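Local coordinates for protein oxygen-independent coproporphyrinogen III oxidase (Escherichia coli, PDB 1OLT) that catalyses the oxygen-independent oxidative decarboxylation of two propionate groups of coproporphyrinogen III to the vinyl groups of protoporphyrinogen IX, using S-adenosylmethionine and a [4Fe-4S] cluster, at residues L363-K375 against Q391-D403. Sequence-based numbering, arbitrary orientation.
Unlike the reference sequence in segment 391-403: Leu395 (reference His).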
loop_
_atom_site.group_PDB
_atom_site.type_symbol
_atom_site.label_atom_id
_atom_site.label_comp_id
_atom_site.label_asym_id
_atom_site.label_seq_id
_atom_site.Cartn_x
_atom_site.Cartn_y
_atom_site.Cartn_z
ATOM N N LEU A 363 3.045 0.593 -20.651
ATOM C CA LEU A 363 4.028 -0.447 -20.516
ATOM C C LEU A 363 4.254 -1.175 -21.877
ATOM O O LEU A 363 3.315 -1.495 -22.570
ATOM C CB LEU A 363 3.605 -1.474 -19.469
ATOM C CG LEU A 363 3.812 -1.180 -17.990
ATOM C CD1 LEU A 363 3.044 0.034 -17.566
ATOM C CD2 LEU A 363 3.394 -2.410 -17.110
ATOM N N THR A 364 5.497 -1.387 -22.231
ATOM C CA THR A 364 5.853 -2.268 -23.352
ATOM C C THR A 364 5.569 -3.753 -23.029
ATOM O O THR A 364 5.192 -4.091 -21.924
ATOM C CB THR A 364 7.350 -2.142 -23.702
ATOM O OG1 THR A 364 8.147 -2.532 -22.567
ATOM C CG2 THR A 364 7.754 -0.667 -24.023
ATOM N N ARG A 365 5.751 -4.610 -24.019
ATOM C CA ARG A 365 5.629 -6.061 -23.818
ATOM C C ARG A 365 6.565 -6.558 -22.737
ATOM O O ARG A 365 6.164 -7.251 -21.838
ATOM C CB ARG A 365 5.962 -6.835 -25.103
ATOM C CG ARG A 365 4.917 -7.831 -25.483
ATOM C CD ARG A 365 5.232 -8.507 -26.755
ATOM N NE ARG A 365 6.281 -9.470 -26.503
ATOM C CZ ARG A 365 6.097 -10.769 -26.270
ATOM N NH1 ARG A 365 4.862 -11.307 -26.272
ATOM N NH2 ARG A 365 7.160 -11.529 -26.037
ATOM N N ASP A 366 7.810 -6.151 -22.841
ATOM C CA ASP A 366 8.837 -6.475 -21.884
ATOM C C ASP A 366 8.502 -5.958 -20.471
ATOM O O ASP A 366 8.679 -6.692 -19.508
ATOM C CB ASP A 366 10.147 -5.861 -22.381
ATOM C CG ASP A 366 11.311 -6.175 -21.477
ATOM O OD1 ASP A 366 11.632 -7.356 -21.404
ATOM O OD2 ASP A 366 11.902 -5.310 -20.779
ATOM N N ASP A 367 8.003 -4.708 -20.378
ATOM C CA ASP A 367 7.541 -4.131 -19.089
ATOM C C ASP A 367 6.498 -5.069 -18.497
ATOM O O ASP A 367 6.535 -5.371 -17.304
ATOM C CB ASP A 367 6.903 -2.742 -19.271
ATOM C CG ASP A 367 7.924 -1.632 -19.602
ATOM O OD1 ASP A 367 9.155 -1.759 -19.351
ATOM O OD2 ASP A 367 7.543 -0.549 -20.102
ATOM N N CYS A 368 5.564 -5.530 -19.342
ATOM C CA CYS A 368 4.423 -6.316 -18.816
ATOM C C CYS A 368 4.852 -7.672 -18.307
ATOM O O CYS A 368 4.378 -8.127 -17.275
ATOM C CB CYS A 368 3.332 -6.483 -19.876
ATOM S SG CYS A 368 2.361 -4.973 -20.184
ATOM N N ILE A 369 5.711 -8.336 -19.062
ATOM C CA ILE A 369 6.229 -9.605 -18.636
ATOM C C ILE A 369 6.797 -9.381 -17.209
ATOM O O ILE A 369 6.359 -9.954 -16.234
ATOM C CB ILE A 369 7.307 -10.086 -19.665
ATOM C CG1 ILE A 369 6.630 -10.514 -21.000
ATOM C CG2 ILE A 369 8.136 -11.187 -19.089
ATOM C CD1 ILE A 369 7.460 -10.195 -22.313
ATOM N N ARG A 370 7.795 -8.503 -17.157
ATOM C CA ARG A 370 8.662 -8.359 -16.017
ATOM C C ARG A 370 7.849 -7.943 -14.811
ATOM O O ARG A 370 8.138 -8.354 -13.699
ATOM C CB ARG A 370 9.760 -7.346 -16.320
ATOM C CG ARG A 370 10.824 -7.827 -17.341
ATOM C CD ARG A 370 11.806 -6.753 -17.686
ATOM N NE ARG A 370 12.784 -7.253 -18.656
ATOM C CZ ARG A 370 13.803 -8.033 -18.372
ATOM N NH1 ARG A 370 14.059 -8.426 -17.138
ATOM N NH2 ARG A 370 14.596 -8.425 -19.358
ATOM N N ARG A 371 6.805 -7.142 -15.046
ATOM C CA ARG A 371 5.841 -6.845 -14.000
ATOM C C ARG A 371 5.276 -8.144 -13.448
ATOM O O ARG A 371 5.171 -8.318 -12.225
ATOM C CB ARG A 371 4.680 -5.973 -14.528
ATOM C CG ARG A 371 3.608 -5.655 -13.512
ATOM C CD ARG A 371 2.252 -5.282 -14.112
ATOM N NE ARG A 371 1.900 -6.318 -15.054
ATOM C CZ ARG A 371 1.183 -6.180 -16.154
ATOM N NH1 ARG A 371 0.628 -5.017 -16.488
ATOM N NH2 ARG A 371 0.999 -7.248 -16.931
ATOM N N ASP A 372 4.889 -9.040 -14.341
ATOM C CA ASP A 372 4.289 -10.300 -13.898
ATOM C C ASP A 372 5.312 -11.226 -13.192
ATOM O O ASP A 372 4.947 -11.915 -12.256
ATOM C CB ASP A 372 3.638 -11.063 -15.064
ATOM C CG ASP A 372 2.446 -10.323 -15.664
ATOM O OD1 ASP A 372 1.957 -9.382 -15.017
ATOM O OD2 ASP A 372 1.936 -10.621 -16.772
ATOM N N VAL A 373 6.569 -11.212 -13.624
ATOM C CA VAL A 373 7.635 -11.946 -12.928
ATOM C C VAL A 373 7.786 -11.429 -11.494
ATOM O O VAL A 373 7.779 -12.185 -10.514
ATOM C CB VAL A 373 8.963 -11.814 -13.696
ATOM C CG1 VAL A 373 10.136 -12.323 -12.878
ATOM C CG2 VAL A 373 8.874 -12.580 -15.032
ATOM N N ILE A 374 7.896 -10.111 -11.392
ATOM C CA ILE A 374 8.175 -9.459 -10.136
ATOM C C ILE A 374 6.979 -9.636 -9.195
ATOM O O ILE A 374 7.190 -10.003 -8.062
ATOM C CB ILE A 374 8.577 -7.977 -10.371
ATOM C CG1 ILE A 374 9.966 -7.944 -11.048
ATOM C CG2 ILE A 374 8.544 -7.168 -9.040
ATOM C CD1 ILE A 374 10.449 -6.582 -11.544
ATOM N N LYS A 375 5.742 -9.441 -9.684
ATOM C CA LYS A 375 4.518 -9.637 -8.867
ATOM C C LYS A 375 4.451 -11.032 -8.305
ATOM O O LYS A 375 4.182 -11.202 -7.137
ATOM C CB LYS A 375 3.220 -9.404 -9.662
ATOM C CG LYS A 375 2.839 -7.987 -9.845
ATOM C CD LYS A 375 1.525 -7.779 -10.724
ATOM C CE LYS A 375 0.302 -8.615 -10.251
ATOM N NZ LYS A 375 0.476 -10.087 -10.598
ATOM N N GLN A 391 1.931 -17.794 -21.920
ATOM C CA GLN A 391 1.265 -16.500 -22.097
ATOM C C GLN A 391 1.989 -15.545 -23.055
ATOM O O GLN A 391 1.337 -14.871 -23.860
ATOM C CB GLN A 391 1.078 -15.782 -20.745
ATOM C CG GLN A 391 -0.078 -14.748 -20.722
ATOM C CD GLN A 391 -0.033 -13.844 -19.478
ATOM O OE1 GLN A 391 -0.244 -12.623 -19.574
ATOM N NE2 GLN A 391 0.244 -14.441 -18.315
ATOM N N TRP A 392 3.326 -15.499 -22.966
ATOM C CA TRP A 392 4.146 -14.534 -23.708
ATOM C C TRP A 392 5.005 -15.129 -24.848
ATOM O O TRP A 392 5.806 -14.417 -25.437
ATOM C CB TRP A 392 5.052 -13.791 -22.733
ATOM C CG TRP A 392 4.308 -12.950 -21.742
ATOM C CD1 TRP A 392 4.186 -13.182 -20.402
ATOM C CD2 TRP A 392 3.588 -11.733 -22.009
ATOM N NE1 TRP A 392 3.442 -12.187 -19.819
ATOM C CE2 TRP A 392 3.059 -11.283 -20.781
ATOM C CE3 TRP A 392 3.351 -10.966 -23.163
ATOM C CZ2 TRP A 392 2.285 -10.109 -20.672
ATOM C CZ3 TRP A 392 2.582 -9.801 -23.055
ATOM C CH2 TRP A 392 2.064 -9.385 -21.812
ATOM N N ASP A 393 4.829 -16.415 -25.147
ATOM C CA ASP A 393 5.523 -17.098 -26.265
ATOM C C ASP A 393 7.047 -16.841 -26.222
ATOM O O ASP A 393 7.666 -16.361 -27.196
ATOM C CB ASP A 393 4.904 -16.699 -27.631
ATOM C CG ASP A 393 5.274 -17.680 -28.766
ATOM O OD1 ASP A 393 6.434 -17.685 -29.235
ATOM O OD2 ASP A 393 4.461 -18.496 -29.261
ATOM N N LEU A 394 7.651 -17.153 -25.082
ATOM C CA LEU A 394 9.105 -17.037 -24.946
ATOM C C LEU A 394 9.711 -18.267 -24.277
ATOM O O LEU A 394 8.989 -19.083 -23.696
ATOM C CB LEU A 394 9.453 -15.715 -24.206
ATOM C CG LEU A 394 9.533 -15.467 -22.667
ATOM C CD1 LEU A 394 8.724 -14.263 -22.340
ATOM C CD2 LEU A 394 9.142 -16.611 -21.732
ATOM N N LEU A 395 11.030 -18.418 -24.398
ATOM C CA LEU A 395 11.776 -19.413 -23.615
ATOM C C LEU A 395 12.557 -18.652 -22.555
ATOM O O LEU A 395 13.404 -17.839 -22.877
ATOM C CB LEU A 395 12.725 -20.264 -24.489
ATOM C CG LEU A 395 13.228 -21.527 -23.750
ATOM C CD1 LEU A 395 12.275 -22.735 -23.957
ATOM C CD2 LEU A 395 14.679 -21.901 -24.116
ATOM N N PHE A 396 12.241 -18.915 -21.291
ATOM C CA PHE A 396 12.740 -18.155 -20.170
ATOM C C PHE A 396 14.227 -17.953 -20.113
ATOM O O PHE A 396 14.673 -16.809 -19.859
ATOM C CB PHE A 396 12.346 -18.812 -18.869
ATOM C CG PHE A 396 12.244 -17.837 -17.741
ATOM C CD1 PHE A 396 11.049 -17.216 -17.475
ATOM C CD2 PHE A 396 13.356 -17.521 -16.969
ATOM C CE1 PHE A 396 10.940 -16.297 -16.448
ATOM C CE2 PHE A 396 13.269 -16.596 -15.914
ATOM C CZ PHE A 396 12.055 -15.990 -15.655
ATOM N N ALA A 397 14.996 -19.028 -20.320
ATOM C CA ALA A 397 16.428 -18.925 -20.150
ATOM C C ALA A 397 17.018 -17.780 -21.039
ATOM O O ALA A 397 18.101 -17.252 -20.732
ATOM C CB ALA A 397 17.096 -20.435 -20.495
ATOM N N ASP A 398 16.321 -17.445 -22.140
ATOM C CA ASP A 398 16.942 -16.649 -23.224
ATOM C C ASP A 398 16.542 -15.282 -22.993
ATOM O O ASP A 398 17.338 -14.386 -22.826
ATOM C CB ASP A 398 16.454 -17.096 -24.617
ATOM C CG ASP A 398 16.840 -18.493 -24.899
ATOM O OD1 ASP A 398 17.350 -19.158 -23.936
ATOM O OD2 ASP A 398 16.691 -19.006 -26.036
ATOM N N TYR A 399 15.241 -15.128 -22.957
ATOM C CA TYR A 399 14.674 -13.873 -22.752
ATOM C C TYR A 399 15.246 -13.219 -21.468
ATOM O O TYR A 399 15.486 -12.021 -21.437
ATOM C CB TYR A 399 13.200 -14.032 -22.631
ATOM C CG TYR A 399 12.534 -12.735 -22.793
ATOM C CD1 TYR A 399 12.313 -11.909 -21.690
ATOM C CD2 TYR A 399 12.124 -12.287 -24.044
ATOM C CE1 TYR A 399 11.679 -10.673 -21.835
ATOM C CE2 TYR A 399 11.473 -11.039 -24.188
ATOM C CZ TYR A 399 11.264 -10.251 -23.086
ATOM O OH TYR A 399 10.629 -9.029 -23.228
ATOM N N PHE A 400 15.535 -14.057 -20.469
ATOM C CA PHE A 400 16.094 -13.631 -19.203
ATOM C C PHE A 400 17.548 -14.071 -18.904
ATOM O O PHE A 400 17.943 -14.061 -17.738
ATOM C CB PHE A 400 15.183 -14.141 -18.076
ATOM C CG PHE A 400 13.832 -13.562 -18.115
ATOM C CD1 PHE A 400 13.651 -12.235 -17.806
ATOM C CD2 PHE A 400 12.737 -14.327 -18.471
ATOM C CE1 PHE A 400 12.354 -11.643 -17.819
ATOM C CE2 PHE A 400 11.423 -13.749 -18.481
ATOM C CZ PHE A 400 11.249 -12.418 -18.162
ATOM N N ALA A 401 18.336 -14.411 -19.921
ATOM C CA ALA A 401 19.712 -14.832 -19.688
ATOM C C ALA A 401 20.459 -13.845 -18.759
ATOM O O ALA A 401 21.037 -14.242 -17.757
ATOM C CB ALA A 401 20.461 -14.966 -21.033
ATOM N N GLU A 402 20.447 -12.580 -19.145
ATOM C CA GLU A 402 21.097 -11.496 -18.411
ATOM C C GLU A 402 20.680 -11.483 -16.936
ATOM O O GLU A 402 21.522 -11.391 -16.044
ATOM C CB GLU A 402 20.790 -10.127 -19.065
ATOM C CG GLU A 402 20.444 -10.152 -20.568
ATOM C CD GLU A 402 19.138 -10.891 -20.893
ATOM O OE1 GLU A 402 18.203 -10.896 -20.060
ATOM O OE2 GLU A 402 19.050 -11.475 -21.982
ATOM N N ASP A 403 19.370 -11.583 -16.706
ATOM C CA ASP A 403 18.774 -11.555 -15.368
ATOM C C ASP A 403 19.190 -12.736 -14.499
ATOM O O ASP A 403 19.417 -12.578 -13.298
ATOM C CB ASP A 403 17.233 -11.547 -15.492
ATOM C CG ASP A 403 16.761 -10.569 -16.525
ATOM O OD1 ASP A 403 16.427 -9.411 -16.155
ATOM O OD2 ASP A 403 16.743 -10.843 -17.746
#
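Ile369 fills the tight part of this contact, its branches parted among three aromatic side chains. CG1 lies over one face of the Trp392 indole in a CH-pi contact, 3.4 Å from the five-membered-ring centroid, while in the conformer modelled here CD1 reaches the hydroxyl end of Tyr399. CG2, anti to the backbone N, diverges to meet Phe400 CZ at 3.5 Å, where Val373 CG2 also packs. Beside this apolar patch, Asp366 OD1 accepts twice: Tyr399 OH comes in on its anti lone pair at 2.7 Å, and Arg370 NE bridges to it from the next helical turn. The extended Arg370 then reaches Asp403 OD1 through NH1 (2.7 Å), the edge of Phe400, at CE1, set over one guanidinium face, the planes 82° apart. Within the HemN C-terminal domain, helix 365-380 thus meets the Schellman motif that ends helix 385-391, with Asp393 as C-prime residue, short helix 396-399 and the start of helix 401-412. Toward solvent the fit slackens: Arg365, in the modelled conformer, offers NH2 to Trp392 O at 3.2 Å. With an alanine replacing Trp392, Ile369 CG1 and Cys368 CB would probably lose their indole cover, opening a gap beside the helix. Trp392 NE1 is buried without a partner, Asp372 OD2 staying 3.7 Å away.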